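Local coordinates for protein F01G10.3, confirmed by transcript evidence (Caenorhabditis elegans, PDB 3K6J) that probably oxidises (3S)-3-hydroxyacyl-CoA with NAD+ as the dehydrogenase part of a multifunctional enzyme, on a Rossmann-type fold, and binds a zinc ion, at residues Lys105-Asp109 with Lys110-Lys114; Lys120-Asp124 with Phe125-Ser129; Lys146-Phe149 with Ala150-Asn154; Gly406-Gly410 with Leu411-Ala415. One frame throughout, in Å; residues are numbered along the deposited sequence.

All four contacts are local and follow in series along the chain. Interactions 1, 2 and 3 belong to the NAD-binding domain of the 3-hydroxyacyl-CoA dehydrogenase family. Interaction 1 starts helix 109-116, interaction 2 leaves the next element, edge strand 119-122 of the large sheet, and interaction 3 lies on helix 142-153. Centres of 1 and 2 are about 24 Å apart, those of 2 and 3 about 14 Å. The last two touch: Phe125 CE2 meets Leu148 CD1 at 3.5 Å, joining the loop after the edge strand to the helix. Interaction 4 opens helix 412-424, its centre about 53 Å from that of interaction 2. Three contacts thus shape the NAD-binding domain, the fourth a distant helical part.

Interaction 1: residues Lys105-Asp109 with Lys110-Lys114; sequences KRLND and KRIEK
Asn108 and Arg111 meet at the start of helix 109-116, where Asn108 is the N-cap. Its CG stands between the backbone N and the carbonyl carbon (chi1 61°), which brings Asn108 OD1 round over the start of the helix to accept from Arg111 N at 2.9 Å, nearly in line with the side-chain C=O. The backbone O of Asn108 accepts from Ile112 N, and Asp109 O from Glu113 N. Arg111 crosses the asparagine at about a right angle. Arg111 CB and CG both lie 3.6 Å from Asn108 OD1; a bend at chi3 (-77°) swings the tip round, and NE passes Asn108 ND2, two donors that do not bond. The amide and guanidinium planes are 51° apart. With an alanine here in place of Asn108, Arg111 N would probably lose its side-chain acceptor and the arginine chain the amide it crosses. Leu107 CD1 lies 4.3 Å from Ile112 CG1, and both side chains pack on Tyr98 of helix 87-103; Lys102 of that helix forms a salt bridge with Asp109 OD2. At the tip of Arg111, Arg106 O and Leu107 CA lie over one face of the guanidinium, with NH2 3.4 Å from Leu107 CA.

Interaction 2: residues Lys120-Asp124 with Phe125-Ser129; sequences KITSD and FHKLS
Asp124 folds its carboxylate forward over the next turn of its own chain, and His126 N meets it from above the carboxylate plane. The bond from His126 N to Asp124 OD2 is 3.1 Å long, the donor standing 59° out of that plane. Asp124 CG lies anti to the backbone N (chi1 175°), which carries the carboxylate toward the turn. The other oxygen touches the aliphatic part of Lys127: Asp124 OD1 lies 3.4 Å from Lys127 CG and 3.3 Å from Lys127 CE. The lysine, bent at chi2, crosses the aspartate at about a right angle; Lys127 NZ stays 4.5 Å from Asp124 OD1, beyond a salt bridge. Replacing Asp124 by an alanine is likely to leave His126 N without this acceptor and the lysine chain without the carboxylate it crosses. Just upstream, Thr122 OG1 accepts from Asp124 N at 3.1 Å, an ST turn, while Ser123 OG bonds to Glu87. Leu128 N closes the turn on Phe125 O, and the side chains of Phe125 and Leu128 reach Val83 of the neighbouring strand and Leu152 of helix 142-153. The ST turn and the turn that follows it lead the chain off edge strand 119-122 of the Rossmann-type sheet.

Interaction 3: residues Lys146-Phe149 with Ala150-Asn154; sequences KELF and ANLEN
Phe149, Ala150 and Leu152 bury the most surface where one turn of helix 142-153 meets the next. Leu152 reaches back to Leu148 and Phe149 of the preceding turn: its CD1 lies 4.2 Å from Phe149 CD1, reaching the ring obliquely, and 4.4 Å from Leu148 CG. Its CG stands anti to the carbonyl carbon (chi1 -74°), a setting that lays the branched end along the previous turn and brings Leu152 CG within 3.4 Å of Leu148 O. That same oxygen accepts from Leu152 N, the donor tilted 21° from the carbonyl plane. Ala150 CB, with nothing beyond it, lies 3.3 Å from Lys146 O, the acceptor for Ala150 N. Phe149 O takes Glu153 N nearly in line with its carbonyl bond. The helix is the crossover of the beta-alpha-beta unit formed with strands 133-136 and 161-164, and Phe149 and Leu152 both touch the two strands, at Glu136 and Thr164 for the ring and at Ile134 and Phe162 for the leucine. Leu148 and Leu152 also reach Ile60 of strand 56-60. Away from the strands, a water bridges Glu147 and Asn151: it donates to Glu147 OE2 at 2.5 Å and accepts a weak bond from Asn151 ND2. Farther along, Glu153 OE1 accepts from Arg179 N, tying the last turn of the helix to the loop that holds Arg179.

Interaction 4: residues Gly406-Gly410 with Leu411-Ala415; sequences GKTEG and LDKIA
Thr408 crosses Lys413 obliquely where the chain turns into helix 412-424. The threonine hydroxyl, OG1, is anti to the backbone N (chi1 -155°), and this points it at the lysine, 3.6 Å from both CB and CG of Lys413. Its methyl, Thr408 CG2, sits instead between the backbone N and the carbonyl carbon and approaches Ile414 CD1 at 4.3 Å. Lys413 starts with CG anti to its carbonyl carbon, then bends at chi2 (-80°) and again at chi4, curling its amino group back to a salt bridge in which Lys413 NZ is 3.2 Å from Asp412 OD2. The other carboxylate oxygen, Asp412 OD1, bonds to Asn441. Ile414 keeps an extended chi2, which carries its CD1 out to 3.7 Å from Gly410 O. Gly410 O accepts from a water at 2.8 Å; the water accepts in turn from Ile414 N and hydrogen-bonds Thr408 OG1, so it links the loop to the first turn, where no direct hydrogen bond joins them. Gly410 has a positive phi (76°), a backbone shape that residues with a side chain adopt less readily. Around this turn, Tyr364 of helix 355-375 touches both Thr408 and Ile414, while Leu411 packs against Tyr371 of that helix, Pro396 of a loop, and Leu437 and Ala440 of helix 435-440.

Interaction 1: residues Lys105-Asp109 with Lys110-Lys114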
# COMPACT_ATOMS: atom_id res chain seq x y z
N LYS A 105 -13.72 12.49 -1.27
CA LYS A 105 -13.29 13.44 -0.24
C LYS A 105 -11.78 13.39 0.02
O LYS A 105 -11.30 13.83 1.08
CB LYS A 105 -14.09 13.26 1.07
CG LYS A 105 -15.59 13.63 0.95
CD LYS A 105 -16.08 14.32 2.21
CE LYS A 105 -17.61 14.53 2.19
NZ LYS A 105 -18.07 15.65 3.12
N ARG A 106 -11.05 12.85 -0.95
CA ARG A 106 -9.59 12.79 -0.85
C ARG A 106 -8.95 14.12 -1.23
O ARG A 106 -7.83 14.41 -0.81
CB ARG A 106 -9.06 11.70 -1.75
CG ARG A 106 -9.60 10.37 -1.37
CD ARG A 106 -9.26 9.38 -2.40
NE ARG A 106 -9.80 8.09 -2.08
CZ ARG A 106 -9.81 7.06 -2.92
NH1 ARG A 106 -9.32 7.20 -4.17
NH2 ARG A 106 -10.31 5.91 -2.50
N LEU A 107 -9.65 14.88 -2.06
CA LEU A 107 -9.21 16.22 -2.46
C LEU A 107 -10.42 17.16 -2.41
O LEU A 107 -11.57 16.72 -2.38
CB LEU A 107 -8.64 16.22 -3.88
CG LEU A 107 -7.29 15.54 -4.18
CD1 LEU A 107 -7.08 15.48 -5.70
CD2 LEU A 107 -6.12 16.28 -3.52
N ASN A 108 -10.13 18.46 -2.41
CA ASN A 108 -11.18 19.49 -2.53
C ASN A 108 -10.67 20.63 -3.44
O ASN A 108 -9.47 20.67 -3.75
CB ASN A 108 -11.58 20.00 -1.14
CG ASN A 108 -10.43 20.64 -0.38
OD1 ASN A 108 -9.64 21.37 -0.95
ND2 ASN A 108 -10.34 20.37 0.92
N ASP A 109 -11.55 21.55 -3.85
CA ASP A 109 -11.15 22.64 -4.76
C ASP A 109 -9.99 23.49 -4.26
O ASP A 109 -9.15 23.93 -5.07
CB ASP A 109 -12.31 23.55 -5.13
CG ASP A 109 -13.33 22.87 -6.01
OD1 ASP A 109 -14.46 23.38 -6.06
OD2 ASP A 109 -13.02 21.83 -6.64
N LYS A 110 -9.92 23.71 -2.95
CA LYS A 110 -8.84 24.52 -2.37
C LYS A 110 -7.46 23.83 -2.51
O LYS A 110 -6.43 24.50 -2.74
CB LYS A 110 -9.17 24.82 -0.89
CG LYS A 110 -8.20 25.75 -0.11
CD LYS A 110 -8.35 27.26 -0.46
CE LYS A 110 -7.48 28.11 0.48
NZ LYS A 110 -7.23 29.52 0.01
N ARG A 111 -7.44 22.51 -2.39
CA ARG A 111 -6.17 21.75 -2.52
C ARG A 111 -5.80 21.61 -4.01
O ARG A 111 -4.62 21.67 -4.40
CB ARG A 111 -6.27 20.40 -1.80
CG ARG A 111 -6.22 20.51 -0.26
CD ARG A 111 -6.15 19.16 0.44
NE ARG A 111 -7.47 18.52 0.46
CZ ARG A 111 -7.73 17.31 0.97
NH1 ARG A 111 -6.74 16.61 1.52
NH2 ARG A 111 -8.99 16.82 0.93
N ILE A 112 -6.82 21.44 -4.84
CA ILE A 112 -6.63 21.43 -6.30
C ILE A 112 -6.05 22.74 -6.84
O ILE A 112 -5.23 22.73 -7.77
CB ILE A 112 -7.91 21.04 -7.02
CG1 ILE A 112 -8.19 19.54 -6.76
CG2 ILE A 112 -7.82 21.39 -8.49
CD1 ILE A 112 -9.53 19.05 -7.27
N GLU A 113 -6.45 23.86 -6.23
CA GLU A 113 -5.91 25.17 -6.53
C GLU A 113 -4.41 25.18 -6.25
O GLU A 113 -3.62 25.64 -7.09
CB GLU A 113 -6.62 26.23 -5.68
CG GLU A 113 -6.39 27.68 -6.13
CD GLU A 113 -7.16 28.69 -5.26
OE1 GLU A 113 -6.57 29.67 -4.78
OE2 GLU A 113 -8.38 28.49 -5.05
N LYS A 114 -4.01 24.66 -5.09
CA LYS A 114 -2.59 24.59 -4.71
C LYS A 114 -1.77 23.67 -5.65
O LYS A 114 -0.67 24.03 -6.05
CB LYS A 114 -2.45 24.13 -3.26
CG LYS A 114 -1.12 24.46 -2.62
CD LYS A 114 -1.08 23.82 -1.25
CE LYS A 114 -0.03 24.44 -0.34
NZ LYS A 114 1.25 24.65 -1.02

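Interaction 2: residues Lys120-Asp124 with Phe125-Ser129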
# COMPACT_ATOMS: atom_id res chain seq x y z
N LYS A 120 3.13 21.78 -13.56
CA LYS A 120 3.34 22.20 -14.95
C LYS A 120 3.36 20.97 -15.84
O LYS A 120 4.26 20.12 -15.74
CB LYS A 120 4.67 22.93 -15.13
CG LYS A 120 5.08 23.93 -14.03
CD LYS A 120 4.51 25.33 -14.23
CE LYS A 120 5.55 26.43 -13.93
NZ LYS A 120 6.38 26.22 -12.67
N ILE A 121 2.37 20.86 -16.72
CA ILE A 121 2.33 19.74 -17.63
C ILE A 121 3.14 20.12 -18.86
O ILE A 121 3.07 21.26 -19.29
CB ILE A 121 0.88 19.30 -17.95
CG1 ILE A 121 0.18 18.86 -16.65
CG2 ILE A 121 0.89 18.17 -18.99
CD1 ILE A 121 -1.28 18.45 -16.81
N THR A 122 3.94 19.19 -19.38
CA THR A 122 4.80 19.44 -20.54
C THR A 122 5.31 18.16 -21.20
O THR A 122 5.20 17.07 -20.65
CB THR A 122 5.99 20.38 -20.21
OG1 THR A 122 6.73 20.62 -21.42
CG2 THR A 122 6.94 19.77 -19.17
N SER A 123 5.85 18.31 -22.40
CA SER A 123 6.46 17.18 -23.11
C SER A 123 7.90 17.50 -23.53
O SER A 123 8.50 16.79 -24.35
CB SER A 123 5.62 16.78 -24.31
OG SER A 123 5.41 17.91 -25.13
N ASP A 124 8.44 18.55 -22.91
CA ASP A 124 9.78 19.08 -23.19
C ASP A 124 10.77 18.84 -22.03
O ASP A 124 10.57 19.35 -20.93
CB ASP A 124 9.67 20.59 -23.47
CG ASP A 124 11.03 21.27 -23.65
OD1 ASP A 124 11.09 22.51 -23.51
OD2 ASP A 124 12.03 20.60 -23.94
N PHE A 125 11.86 18.13 -22.31
CA PHE A 125 12.88 17.81 -21.30
C PHE A 125 13.80 18.96 -20.86
O PHE A 125 14.27 18.99 -19.72
CB PHE A 125 13.74 16.64 -21.78
CG PHE A 125 13.02 15.34 -21.76
CD1 PHE A 125 12.06 15.05 -22.73
CD2 PHE A 125 13.27 14.41 -20.77
CE1 PHE A 125 11.38 13.84 -22.70
CE2 PHE A 125 12.59 13.19 -20.74
CZ PHE A 125 11.64 12.90 -21.71
N HIS A 126 14.05 19.91 -21.75
CA HIS A 126 14.97 21.00 -21.45
C HIS A 126 14.36 21.99 -20.46
O HIS A 126 14.89 23.09 -20.28
CB HIS A 126 15.43 21.67 -22.75
CG HIS A 126 16.35 20.81 -23.56
ND1 HIS A 126 17.66 21.16 -23.83
CD2 HIS A 126 16.17 19.58 -24.10
CE1 HIS A 126 18.23 20.19 -24.53
NE2 HIS A 126 17.35 19.22 -24.70
N LYS A 127 13.26 21.57 -19.84
CA LYS A 127 12.62 22.32 -18.76
C LYS A 127 13.14 21.81 -17.40
O LYS A 127 12.93 22.45 -16.37
CB LYS A 127 11.08 22.18 -18.81
CG LYS A 127 10.41 22.57 -20.15
CD LYS A 127 9.73 23.95 -20.12
CE LYS A 127 9.19 24.31 -21.52
NZ LYS A 127 8.45 25.61 -21.57
N LEU A 128 13.84 20.67 -17.43
CA LEU A 128 14.17 19.92 -16.21
C LEU A 128 15.55 20.20 -15.61
O LEU A 128 15.85 19.72 -14.52
CB LEU A 128 14.04 18.42 -16.45
CG LEU A 128 12.73 17.88 -17.02
CD1 LEU A 128 12.72 16.35 -16.98
CD2 LEU A 128 11.55 18.44 -16.26
N SER A 129 16.37 20.98 -16.30
CA SER A 129 17.78 21.08 -15.95
C SER A 129 18.06 21.55 -14.51
O SER A 129 19.13 21.25 -13.97
CB SER A 129 18.51 21.97 -16.98
OG SER A 129 18.10 23.30 -16.83

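Interaction 3: residues Lys146-Phe149 with Ala150-Asn154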
# COMPACT_ATOMS: atom_id res chain seq x y z
N LYS A 146 16.46 2.76 -19.66
CA LYS A 146 17.91 2.93 -19.79
C LYS A 146 18.23 4.19 -20.55
O LYS A 146 18.90 5.08 -20.02
CB LYS A 146 18.53 1.72 -20.51
CG LYS A 146 19.05 0.62 -19.61
CD LYS A 146 19.52 -0.61 -20.46
CE LYS A 146 20.22 -1.70 -19.62
NZ LYS A 146 20.24 -3.07 -20.27
N GLU A 147 17.70 4.30 -21.77
CA GLU A 147 17.95 5.49 -22.60
C GLU A 147 17.41 6.78 -21.98
O GLU A 147 18.01 7.86 -22.12
CB GLU A 147 17.41 5.29 -24.04
CG GLU A 147 18.09 6.16 -25.11
CD GLU A 147 17.30 6.25 -26.40
OE1 GLU A 147 17.27 5.27 -27.18
OE2 GLU A 147 16.68 7.31 -26.65
N LEU A 148 16.28 6.70 -21.29
CA LEU A 148 15.72 7.89 -20.65
C LEU A 148 16.65 8.46 -19.55
O LEU A 148 16.95 9.65 -19.52
CB LEU A 148 14.31 7.59 -20.13
CG LEU A 148 13.65 8.60 -19.19
CD1 LEU A 148 13.19 9.82 -19.96
CD2 LEU A 148 12.48 7.93 -18.50
N PHE A 149 17.10 7.60 -18.65
CA PHE A 149 18.06 8.03 -17.62
C PHE A 149 19.40 8.43 -18.23
O PHE A 149 19.92 9.51 -17.91
CB PHE A 149 18.25 6.94 -16.57
CG PHE A 149 17.08 6.79 -15.64
CD1 PHE A 149 16.66 7.85 -14.85
CD2 PHE A 149 16.40 5.59 -15.55
CE1 PHE A 149 15.57 7.71 -13.99
CE2 PHE A 149 15.32 5.44 -14.70
CZ PHE A 149 14.90 6.51 -13.92
N ALA A 150 19.94 7.58 -19.12
CA ALA A 150 21.19 7.91 -19.83
C ALA A 150 21.05 9.27 -20.48
O ALA A 150 21.96 10.07 -20.47
CB ALA A 150 21.54 6.82 -20.87
N ASN A 151 19.86 9.53 -20.99
CA ASN A 151 19.49 10.82 -21.55
C ASN A 151 19.49 11.96 -20.53
O ASN A 151 20.08 13.01 -20.75
CB ASN A 151 18.10 10.66 -22.16
CG ASN A 151 17.74 11.75 -23.12
OD1 ASN A 151 17.82 12.92 -22.79
ND2 ASN A 151 17.28 11.36 -24.31
N LEU A 152 18.81 11.75 -19.40
CA LEU A 152 18.69 12.79 -18.35
C LEU A 152 20.02 13.18 -17.68
O LEU A 152 20.21 14.33 -17.28
CB LEU A 152 17.69 12.34 -17.27
CG LEU A 152 16.20 12.35 -17.58
CD1 LEU A 152 15.46 11.54 -16.54
CD2 LEU A 152 15.67 13.77 -17.64
N GLU A 153 20.92 12.22 -17.55
CA GLU A 153 22.23 12.46 -16.97
C GLU A 153 22.89 13.67 -17.65
O GLU A 153 23.24 14.66 -16.99
CB GLU A 153 23.11 11.22 -17.09
CG GLU A 153 24.49 11.37 -16.46
CD GLU A 153 24.98 10.09 -15.85
OE1 GLU A 153 24.97 9.05 -16.55
OE2 GLU A 153 25.37 10.12 -14.65
N ASN A 154 22.99 13.61 -18.98
CA ASN A 154 23.62 14.71 -19.73
C ASN A 154 22.71 15.87 -20.04
O ASN A 154 22.87 16.52 -21.07
CB ASN A 154 24.38 14.22 -20.99
CG ASN A 154 23.91 12.84 -21.45
OD1 ASN A 154 24.58 11.82 -21.21
ND2 ASN A 154 22.76 12.80 -22.11
O HOH W 1 17.53 9.66 -26.38

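Interaction 4: residues Gly406-Gly410 with Leu411-Ala415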
# COMPACT_ATOMS: atom_id res chain seq x y z
N GLY A 406 -5.20 -3.75 20.08
CA GLY A 406 -6.57 -4.00 20.49
C GLY A 406 -6.65 -4.26 21.98
O GLY A 406 -6.06 -3.52 22.77
N LYS A 407 -7.36 -5.32 22.36
CA LYS A 407 -7.51 -5.68 23.77
C LYS A 407 -6.42 -6.69 24.20
O LYS A 407 -6.71 -7.64 24.93
CB LYS A 407 -8.91 -6.25 24.03
CG LYS A 407 -10.07 -5.25 23.93
CD LYS A 407 -10.49 -4.71 25.29
CE LYS A 407 -11.46 -3.53 25.16
NZ LYS A 407 -10.72 -2.23 25.06
N THR A 408 -5.19 -6.48 23.72
CA THR A 408 -4.03 -7.30 24.11
C THR A 408 -2.73 -6.48 24.01
O THR A 408 -2.74 -5.34 23.54
CB THR A 408 -3.96 -8.64 23.31
OG1 THR A 408 -3.24 -9.61 24.06
CG2 THR A 408 -3.29 -8.47 21.94
N GLU A 409 -1.62 -7.05 24.49
CA GLU A 409 -0.30 -6.46 24.31
C GLU A 409 0.72 -7.59 24.26
O GLU A 409 0.62 -8.54 25.03
CB GLU A 409 0.05 -5.44 25.41
CG GLU A 409 0.63 -6.03 26.73
CD GLU A 409 1.14 -4.97 27.71
OE1 GLU A 409 0.57 -3.86 27.75
OE2 GLU A 409 2.13 -5.23 28.45
N GLY A 410 1.69 -7.50 23.36
CA GLY A 410 2.65 -8.59 23.18
C GLY A 410 2.00 -9.71 22.41
O GLY A 410 0.91 -9.54 21.84
N LEU A 411 2.66 -10.87 22.40
CA LEU A 411 2.30 -11.97 21.52
C LEU A 411 1.73 -13.21 22.21
O LEU A 411 1.26 -14.14 21.54
CB LEU A 411 3.51 -12.38 20.66
CG LEU A 411 4.12 -11.45 19.59
CD1 LEU A 411 5.36 -12.10 19.00
CD2 LEU A 411 3.13 -11.14 18.47
N ASP A 412 1.78 -13.23 23.54
CA ASP A 412 1.45 -14.45 24.30
C ASP A 412 -0.01 -14.89 24.13
O ASP A 412 -0.28 -16.06 23.83
CB ASP A 412 1.85 -14.31 25.78
CG ASP A 412 1.90 -15.67 26.52
OD1 ASP A 412 2.45 -16.66 25.97
OD2 ASP A 412 1.37 -15.74 27.66
N LYS A 413 -0.95 -13.95 24.28
CA LYS A 413 -2.37 -14.30 24.10
C LYS A 413 -2.66 -14.67 22.65
O LYS A 413 -3.44 -15.59 22.38
CB LYS A 413 -3.31 -13.19 24.58
CG LYS A 413 -2.92 -12.62 25.94
CD LYS A 413 -3.40 -13.51 27.11
CE LYS A 413 -2.57 -13.27 28.36
NZ LYS A 413 -1.34 -14.10 28.30
N ILE A 414 -2.00 -13.96 21.73
CA ILE A 414 -2.08 -14.23 20.29
C ILE A 414 -1.62 -15.66 19.97
O ILE A 414 -2.34 -16.41 19.30
CB ILE A 414 -1.27 -13.18 19.44
CG1 ILE A 414 -1.95 -11.81 19.54
CG2 ILE A 414 -1.17 -13.63 17.99
CD1 ILE A 414 -1.18 -10.64 18.94
N ALA A 415 -0.44 -16.01 20.47
CA ALA A 415 0.14 -17.34 20.27
C ALA A 415 -0.79 -18.43 20.82
O ALA A 415 -1.00 -19.46 20.17
CB ALA A 415 1.52 -17.43 20.91
O HOH W 2 -1.08 -11.31 22.68